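Long-range contacts in pectinesterase (Aspergillus niger, PDB 5C1E), which catalyses the hydrolysis of methyl esters in pectin, releasing methanol and leaving free galacturonate units, and probably contributes to the maceration of plant tissue: residues E47-Y53 and A92-S98; E157-I163 and S178-I184; T214-G220 and I239-W245. One frame throughout, in Å; residues are numbered along the deposited sequence.

Contact 1 of 3, residues E47-Y53 and A92-S98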
# COMPACT_ATOMS: atom_id res chain seq x y z
N GLU A 47 -7.77 1.09 17.22
CA GLU A 47 -7.43 2.51 17.21
C GLU A 47 -7.56 3.08 15.81
O GLU A 47 -7.43 2.35 14.82
CB GLU A 47 -5.99 2.70 17.70
CG GLU A 47 -5.75 2.24 19.12
CD GLU A 47 -4.35 2.54 19.60
OE1 GLU A 47 -3.92 3.71 19.50
OE2 GLU A 47 -3.68 1.61 20.06
N GLN A 48 -7.85 4.38 15.72
CA GLN A 48 -7.80 5.13 14.47
C GLN A 48 -6.75 6.23 14.64
O GLN A 48 -6.84 7.04 15.56
CB GLN A 48 -9.17 5.73 14.15
CG GLN A 48 -9.24 6.33 12.76
CD GLN A 48 -10.62 6.82 12.39
OE1 GLN A 48 -11.45 7.15 13.24
NE2 GLN A 48 -10.89 6.86 11.09
N LEU A 49 -5.73 6.23 13.79
CA LEU A 49 -4.54 7.04 14.03
C LEU A 49 -4.25 8.02 12.91
O LEU A 49 -4.47 7.72 11.73
CB LEU A 49 -3.33 6.11 14.18
CG LEU A 49 -3.46 5.06 15.27
CD1 LEU A 49 -2.30 4.09 15.19
CD2 LEU A 49 -3.55 5.73 16.63
N THR A 50 -3.77 9.20 13.27
CA THR A 50 -3.21 10.14 12.30
C THR A 50 -1.75 10.31 12.65
O THR A 50 -1.44 10.66 13.80
CB THR A 50 -3.94 11.49 12.30
OG1 THR A 50 -5.31 11.27 11.91
CG2 THR A 50 -3.29 12.46 11.32
N ILE A 51 -0.87 10.05 11.70
CA ILE A 51 0.58 10.17 11.91
C ILE A 51 1.05 11.49 11.31
O ILE A 51 1.20 11.61 10.08
CB ILE A 51 1.39 9.04 11.24
CG1 ILE A 51 0.80 7.65 11.50
CG2 ILE A 51 2.85 9.09 11.68
CD1 ILE A 51 0.73 7.22 12.94
N ASP A 52 1.26 12.50 12.16
CA ASP A 52 1.64 13.83 11.68
C ASP A 52 2.89 14.38 12.36
O ASP A 52 3.12 15.57 12.34
CB ASP A 52 0.47 14.81 11.85
CG ASP A 52 0.02 14.94 13.29
OD1 ASP A 52 0.74 14.44 14.19
OD2 ASP A 52 -1.05 15.54 13.52
N TYR A 53 3.71 13.50 12.93
CA TYR A 53 4.93 13.91 13.61
C TYR A 53 5.82 14.73 12.67
O TYR A 53 5.97 14.40 11.47
CB TYR A 53 5.65 12.65 14.10
CG TYR A 53 6.90 12.90 14.89
CD1 TYR A 53 6.85 13.59 16.11
CD2 TYR A 53 8.13 12.44 14.44
CE1 TYR A 53 8.01 13.82 16.84
CE2 TYR A 53 9.29 12.67 15.17
CZ TYR A 53 9.22 13.37 16.36
OH TYR A 53 10.36 13.61 17.11
N ALA A 92 -9.96 6.26 7.21
CA ALA A 92 -8.73 5.48 7.27
C ALA A 92 -8.42 5.05 8.68
O ALA A 92 -8.53 5.83 9.61
CB ALA A 92 -7.56 6.27 6.70
N THR A 93 -8.03 3.79 8.85
CA THR A 93 -7.57 3.31 10.14
C THR A 93 -6.27 4.01 10.53
O THR A 93 -6.08 4.40 11.69
CB THR A 93 -7.40 1.79 10.14
OG1 THR A 93 -8.67 1.21 9.87
CG2 THR A 93 -6.89 1.31 11.47
N VAL A 94 -5.41 4.21 9.54
CA VAL A 94 -4.16 4.97 9.72
C VAL A 94 -3.99 6.01 8.60
O VAL A 94 -4.09 5.67 7.41
CB VAL A 94 -2.91 4.08 9.73
CG1 VAL A 94 -1.65 4.93 9.85
CG2 VAL A 94 -2.94 3.08 10.88
N ASN A 95 -3.75 7.25 9.00
CA ASN A 95 -3.61 8.37 8.08
C ASN A 95 -2.21 8.93 8.21
O ASN A 95 -1.89 9.55 9.21
CB ASN A 95 -4.67 9.45 8.40
CG ASN A 95 -4.61 10.65 7.48
OD1 ASN A 95 -3.86 10.68 6.50
ND2 ASN A 95 -5.44 11.66 7.78
N VAL A 96 -1.36 8.68 7.21
CA VAL A 96 0.03 9.12 7.29
C VAL A 96 0.22 10.43 6.53
O VAL A 96 0.19 10.46 5.29
CB VAL A 96 0.99 8.07 6.73
CG1 VAL A 96 2.43 8.52 6.91
CG2 VAL A 96 0.79 6.73 7.42
N VAL A 97 0.44 11.50 7.28
CA VAL A 97 0.74 12.81 6.69
C VAL A 97 2.12 13.33 7.12
O VAL A 97 2.40 14.53 7.07
CB VAL A 97 -0.37 13.83 6.98
CG1 VAL A 97 -1.66 13.38 6.33
CG2 VAL A 97 -0.54 14.05 8.48
N SER A 98 3.02 12.41 7.47
CA SER A 98 4.33 12.79 7.97
C SER A 98 5.41 12.34 6.98
O SER A 98 5.63 11.13 6.78
CB SER A 98 4.53 12.15 9.35
OG SER A 98 5.83 12.38 9.87
O HOH W 1 -7.02 7.94 10.60

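Contact 2 of 3, residues E157-I163 and S178-I184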
# COMPACT_ATOMS: atom_id res chain seq x y z
N GLU A 157 -4.44 -6.34 0.29
CA GLU A 157 -5.65 -7.12 -0.00
C GLU A 157 -6.88 -6.26 -0.15
O GLU A 157 -7.13 -5.34 0.66
CB GLU A 157 -5.89 -8.15 1.09
CG GLU A 157 -7.03 -9.11 0.76
CD GLU A 157 -7.12 -10.33 1.67
OE1 GLU A 157 -7.97 -11.19 1.38
OE2 GLU A 157 -6.39 -10.42 2.67
N GLY A 158 -7.68 -6.60 -1.16
CA GLY A 158 -8.95 -5.98 -1.41
C GLY A 158 -9.56 -6.47 -2.71
O GLY A 158 -9.11 -7.48 -3.29
N ALA A 159 -10.58 -5.78 -3.17
CA ALA A 159 -11.31 -6.16 -4.35
C ALA A 159 -11.51 -5.02 -5.35
O ALA A 159 -11.35 -5.22 -6.55
CB ALA A 159 -12.67 -6.72 -3.95
N VAL A 160 -11.92 -3.86 -4.84
CA VAL A 160 -12.34 -2.75 -5.65
C VAL A 160 -11.49 -1.52 -5.41
O VAL A 160 -11.50 -0.92 -4.33
CB VAL A 160 -13.82 -2.44 -5.36
CG1 VAL A 160 -14.28 -1.22 -6.17
CG2 VAL A 160 -14.66 -3.66 -5.69
N ASP A 161 -10.74 -1.13 -6.45
CA ASP A 161 -9.90 0.07 -6.45
C ASP A 161 -9.04 0.07 -5.21
O ASP A 161 -8.95 1.08 -4.52
CB ASP A 161 -10.74 1.35 -6.48
CG ASP A 161 -11.64 1.44 -7.70
OD1 ASP A 161 -11.41 0.73 -8.72
OD2 ASP A 161 -12.57 2.28 -7.65
N TYR A 162 -8.44 -1.07 -4.88
CA TYR A 162 -7.80 -1.20 -3.58
C TYR A 162 -6.38 -0.66 -3.44
O TYR A 162 -5.86 -0.60 -2.34
CB TYR A 162 -7.97 -2.61 -3.01
CG TYR A 162 -7.35 -3.80 -3.71
CD1 TYR A 162 -8.03 -4.46 -4.73
CD2 TYR A 162 -6.15 -4.33 -3.29
CE1 TYR A 162 -7.51 -5.58 -5.33
CE2 TYR A 162 -5.61 -5.45 -3.88
CZ TYR A 162 -6.29 -6.09 -4.88
OH TYR A 162 -5.75 -7.21 -5.45
N ILE A 163 -5.78 -0.23 -4.56
CA ILE A 163 -4.58 0.61 -4.56
C ILE A 163 -4.95 1.80 -5.44
O ILE A 163 -5.18 1.63 -6.62
CB ILE A 163 -3.35 -0.12 -5.13
CG1 ILE A 163 -3.06 -1.37 -4.31
CG2 ILE A 163 -2.13 0.81 -5.16
CD1 ILE A 163 -2.04 -2.31 -4.94
N SER A 178 -6.47 -10.33 -4.25
CA SER A 178 -7.86 -9.93 -4.48
C SER A 178 -8.84 -10.84 -3.72
O SER A 178 -8.78 -12.07 -3.85
CB SER A 178 -8.22 -9.96 -5.98
OG SER A 178 -7.73 -8.83 -6.68
N ASN A 179 -9.74 -10.23 -2.94
CA ASN A 179 -10.78 -10.97 -2.20
C ASN A 179 -12.19 -10.76 -2.77
O ASN A 179 -13.20 -11.08 -2.11
CB ASN A 179 -10.76 -10.65 -0.70
CG ASN A 179 -10.91 -9.18 -0.40
OD1 ASN A 179 -11.13 -8.38 -1.31
ND2 ASN A 179 -10.81 -8.81 0.86
N GLY A 180 -12.26 -10.25 -3.99
CA GLY A 180 -13.52 -9.99 -4.69
C GLY A 180 -13.22 -9.50 -6.09
O GLY A 180 -12.08 -9.18 -6.41
N ALA A 181 -14.25 -9.45 -6.93
CA ALA A 181 -14.10 -8.99 -8.30
C ALA A 181 -13.96 -7.45 -8.35
O ALA A 181 -14.64 -6.71 -7.61
CB ALA A 181 -15.31 -9.42 -9.12
N GLY A 182 -13.09 -6.97 -9.24
CA GLY A 182 -12.84 -5.54 -9.37
C GLY A 182 -11.49 -5.23 -9.99
O GLY A 182 -10.81 -6.13 -10.52
N ALA A 183 -11.13 -3.95 -9.98
CA ALA A 183 -9.85 -3.51 -10.52
C ALA A 183 -8.89 -3.27 -9.37
O ALA A 183 -9.27 -2.70 -8.36
CB ALA A 183 -10.03 -2.25 -11.34
N ILE A 184 -7.64 -3.71 -9.53
CA ILE A 184 -6.68 -3.59 -8.46
C ILE A 184 -6.27 -2.13 -8.27
O ILE A 184 -6.34 -1.61 -7.17
CB ILE A 184 -5.42 -4.44 -8.73
CG1 ILE A 184 -5.78 -5.92 -8.74
CG2 ILE A 184 -4.38 -4.18 -7.66
CD1 ILE A 184 -4.71 -6.81 -9.33
O HOH W 2 -10.84 -10.80 3.08
O HOH W 3 -9.96 -7.55 -7.29
O HOH W 4 -12.77 -1.85 -9.11

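Contact 3 of 3, residues T214-G220 and I239-W245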
# COMPACT_ATOMS: atom_id res chain seq x y z
N THR A 214 -11.57 -16.43 -11.20
CA THR A 214 -10.93 -16.62 -12.49
C THR A 214 -11.46 -15.60 -13.49
O THR A 214 -12.66 -15.49 -13.69
CB THR A 214 -11.15 -18.06 -13.01
OG1 THR A 214 -10.58 -18.97 -12.07
CG2 THR A 214 -10.47 -18.26 -14.38
N GLU A 215 -10.55 -14.84 -14.09
CA GLU A 215 -10.87 -13.81 -15.09
C GLU A 215 -11.83 -12.71 -14.61
O GLU A 215 -12.44 -12.03 -15.43
CB GLU A 215 -11.39 -14.46 -16.39
CG GLU A 215 -10.34 -15.36 -17.01
CD GLU A 215 -10.66 -15.84 -18.42
OE1 GLU A 215 -11.75 -15.55 -18.94
OE2 GLU A 215 -9.79 -16.50 -19.00
N GLU A 216 -11.92 -12.49 -13.29
CA GLU A 216 -12.82 -11.46 -12.76
C GLU A 216 -12.09 -10.24 -12.20
O GLU A 216 -12.72 -9.35 -11.62
CB GLU A 216 -13.70 -12.05 -11.66
CG GLU A 216 -14.54 -13.21 -12.14
CD GLU A 216 -15.59 -13.65 -11.14
OE1 GLU A 216 -15.55 -13.24 -9.97
OE2 GLU A 216 -16.46 -14.43 -11.56
N VAL A 217 -10.77 -10.20 -12.34
CA VAL A 217 -9.98 -9.12 -11.75
C VAL A 217 -9.28 -8.36 -12.87
O VAL A 217 -8.79 -8.96 -13.84
CB VAL A 217 -8.99 -9.65 -10.68
CG1 VAL A 217 -8.11 -8.54 -10.12
CG2 VAL A 217 -9.75 -10.29 -9.52
N TYR A 218 -9.24 -7.05 -12.74
CA TYR A 218 -8.52 -6.20 -13.68
C TYR A 218 -7.30 -5.58 -13.03
O TYR A 218 -7.29 -5.32 -11.82
CB TYR A 218 -9.44 -5.10 -14.21
CG TYR A 218 -10.61 -5.64 -15.03
CD1 TYR A 218 -10.48 -5.88 -16.38
CD2 TYR A 218 -11.83 -5.90 -14.43
CE1 TYR A 218 -11.54 -6.37 -17.14
CE2 TYR A 218 -12.90 -6.39 -15.16
CZ TYR A 218 -12.75 -6.62 -16.51
OH TYR A 218 -13.82 -7.11 -17.23
N LEU A 219 -6.27 -5.38 -13.82
CA LEU A 219 -5.04 -4.78 -13.36
C LEU A 219 -5.30 -3.35 -12.89
O LEU A 219 -4.65 -2.83 -11.96
CB LEU A 219 -4.01 -4.81 -14.48
CG LEU A 219 -3.56 -6.20 -14.95
CD1 LEU A 219 -2.77 -6.07 -16.24
CD2 LEU A 219 -2.74 -6.92 -13.87
N GLY A 220 -6.27 -2.70 -13.52
CA GLY A 220 -6.63 -1.37 -13.13
C GLY A 220 -7.73 -0.75 -13.95
O GLY A 220 -8.17 -1.30 -14.98
N ILE A 239 -6.70 -15.02 -12.14
CA ILE A 239 -7.72 -14.01 -11.83
C ILE A 239 -7.80 -12.87 -12.84
O ILE A 239 -8.85 -12.24 -12.97
CB ILE A 239 -7.58 -13.42 -10.40
CG1 ILE A 239 -6.26 -12.65 -10.21
CG2 ILE A 239 -7.74 -14.53 -9.37
CD1 ILE A 239 -6.20 -11.87 -8.91
N ILE A 240 -6.71 -12.59 -13.55
CA ILE A 240 -6.68 -11.43 -14.46
C ILE A 240 -7.50 -11.67 -15.72
O ILE A 240 -7.24 -12.59 -16.51
CB ILE A 240 -5.24 -11.00 -14.80
CG1 ILE A 240 -4.46 -10.67 -13.52
CG2 ILE A 240 -5.25 -9.82 -15.77
CD1 ILE A 240 -5.11 -9.61 -12.65
N ASN A 241 -8.51 -10.83 -15.91
CA ASN A 241 -9.33 -10.87 -17.11
C ASN A 241 -8.45 -10.68 -18.35
O ASN A 241 -7.52 -9.89 -18.33
CB ASN A 241 -10.40 -9.79 -17.01
CG ASN A 241 -11.36 -9.83 -18.17
OD1 ASN A 241 -11.05 -9.36 -19.26
ND2 ASN A 241 -12.53 -10.44 -17.95
N PRO A 242 -8.74 -11.41 -19.44
CA PRO A 242 -7.92 -11.25 -20.65
C PRO A 242 -7.75 -9.82 -21.17
O PRO A 242 -6.71 -9.50 -21.72
CB PRO A 242 -8.65 -12.11 -21.68
CG PRO A 242 -9.28 -13.19 -20.87
CD PRO A 242 -9.57 -12.62 -19.50
N LYS A 243 -8.77 -8.97 -21.01
CA LYS A 243 -8.65 -7.56 -21.41
C LYS A 243 -7.63 -6.77 -20.56
O LYS A 243 -7.15 -5.71 -20.98
CB LYS A 243 -10.02 -6.88 -21.41
CG LYS A 243 -11.02 -7.54 -22.34
CD LYS A 243 -12.34 -6.79 -22.46
CE LYS A 243 -13.07 -6.60 -21.12
NZ LYS A 243 -13.54 -7.87 -20.51
N GLY A 244 -7.34 -7.27 -19.36
CA GLY A 244 -6.32 -6.71 -18.48
C GLY A 244 -6.79 -5.48 -17.71
O GLY A 244 -6.68 -5.42 -16.48
N TRP A 245 -7.28 -4.49 -18.44
CA TRP A 245 -7.68 -3.23 -17.85
C TRP A 245 -9.14 -2.93 -18.17
O TRP A 245 -9.68 -3.43 -19.17
CB TRP A 245 -6.78 -2.12 -18.36
CG TRP A 245 -5.31 -2.42 -18.26
CD1 TRP A 245 -4.55 -3.10 -19.16
CD2 TRP A 245 -4.43 -2.05 -17.19
NE1 TRP A 245 -3.25 -3.18 -18.72
CE2 TRP A 245 -3.15 -2.56 -17.51
CE3 TRP A 245 -4.59 -1.36 -16.00
CZ2 TRP A 245 -2.05 -2.35 -16.70
CZ3 TRP A 245 -3.51 -1.17 -15.18
CH2 TRP A 245 -2.25 -1.65 -15.53

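Contact 1 of 3, residues E47-Y53 and A92-S98
Ile51 and Val94 meet on the buried face of two adjacent parallel strands, where the CG1 branch of the isoleucine reaches diagonally across to Val94 CG1 at 4.0 Å. The same CG1 also approaches Val96 CG2, at 4.2 Å, so one methylene bridges two valines of the partner strand. With chi1 at -47° CG1 lies beside the backbone N, which leaves CG2 to turn toward the CB of Ser98. Leu49 shares this face more loosely with Val94. Leu26 of helix 22-29 packs on both Leu49 and Ile51, while Phe101 touches Ile51 and Val96.

Such one-to-one stacking of short parallel strands, here 13° apart, is how successive coils of a parallel beta-helix are joined, as in other pectin methylesterases. Ile51 is gripped by the backbone of the next coil: its N donates to Asn95 O at 2.7 Å, and its O accepts from Val97 N at 2.9 Å. Leu49 does the same with Thr93 O and Asn95 N, and its carbonyl oxygen also accepts a hydrogen bond from a water that donates to Ala92 O as well.

On the outward face Thr50 and Asn95 run alongside each other, OG1 of the threonine 4.0 Å from CB of the asparagine. Further along, Val97 CG2 rests on Asp52 CB at 3.6 Å. At the end of the pair the Ser98 hydroxyl donates to Tyr53 O, 2.6 Å from OG, lying in the carbonyl plane on a lone pair. At the other end Gln48 runs out extended, and its NE2 reaches Ala92 O at 3.0 Å. That oxygen lies in the plane of the Gln48 amide, yet the donor stands 46° above the carbonyl plane of Ala92. NE2 also makes a weak hydrogen bond to Lys90 O.

Contact 2 of 3, residues E157-I163 and S178-I184
Ser178 OG is held from two directions: it accepts a hydrogen bond from Tyr162 OH, 2.8 Å from OG, and donates one to a water 2.6 Å from OG. The water in turn donates to Ala159 O and Gly180 O, so a single molecule ties the backbones of both segments to the serine.

The tyrosine is brought to this place by a chi1 of 64°, with CG set between the backbone N and the carbonyl carbon. Ser178 OG comes in at the ring edge, near its plane, whereas Ile184 CG2 lies over one face, toward its rim; it stands 4.2 Å from the centroid of the Tyr162 ring in a CH-pi contact, 24° off the normal. Gly158 C lies near the rim of the opposite face. Ile163 lies alongside Ile184, with Ile163 CD1 4.0 Å from Ile184 CG2.

Ala159 marks a tight spot, for its CB is 3.5 Å from Gly180 CA. Around the bend, backbone bonds keep the coils together: Asn179 N donates to Gly158 O, Asp161 N to Ala183 O at 2.9 Å, and Ile163 N to Ile184 O at 3.0 Å. Asp161, the predicted active-site residue, thus has its main chain fixed by the neighbouring coil. A water links its OD1 to Ala183 N, Arg221 forms a salt bridge to the same carboxylate oxygen, and OD2 is hydrogen-bonded to a glycerol that probably came from the crystallisation liquor.

Both segments are corners of the parallel beta-helix, each carrying the chain from one sheet to the next. Strands 155-158 and 175-178 lie before the bends and strands 163-165 and 182-187 follow them, with strand 217-220 packing against Ser178, Ala183 and Ile184 from the next coil.

Contact 3 of 3, residues T214-G220 and I239-W245
Leu219 sets its CB squarely over the six-membered ring of Trp245, 3.6 Å from the centroid and only 3° off the normal, in a CH-pi contact. The indole is stacked in addition with Tyr256, and its NE1 donates to Glu274. Tyr218 and Asn241 run side by side in the same direction, ring and amide planes 28° apart. Asn241 CB sits over a face of that ring, whereas Lys243 NZ approaches its edge and makes a weak bond to OH. Nearer the start of the strand, Val217 lies alongside Ile239, while Leu219 meets Ile240 at about a right angle, CD2 against CD1 at 3.8 Å.

Both ends of the Asn241 amide are used. ND2 donates to Glu215 O at 3.0 Å, and OD1 accepts from Lys243 N, closing an Asx turn, and from Lys243 NZ. Asn241 N donates to Val217 O, and Leu219 N lies 2.7 Å from Gly244 O, to which it donates. Segment 239-245, which has no helix or strand but a type I turn from Asn241 to Gly244, thus hydrogen-bonds to backbone atoms of Glu215 to Leu219, so that polar backbone bonding and apolar packing act side by side.

In the fold
From the N terminus, the three contacts follow one another in series, neither nesting nor crossing. Contact 1 joins two early coils of the parallel beta-helix, closing a 38-residue excursion that includes helix 82-85. Contact 2 closes one coil further along, with 14 residues between its segments, and carries the predicted active-site aspartate. Contact 3 closes 18 residues and ties the loop 239-245 to strand 217-220. All three reach the same parallel sheet. Contacts 2 and 3 are next-door neighbours, since strands 182-187 and 217-220 pair there: Gly182 O and Ile184 N probably bond to Tyr218. Contact 1 lies about 23 Å from contact 2, centre to centre.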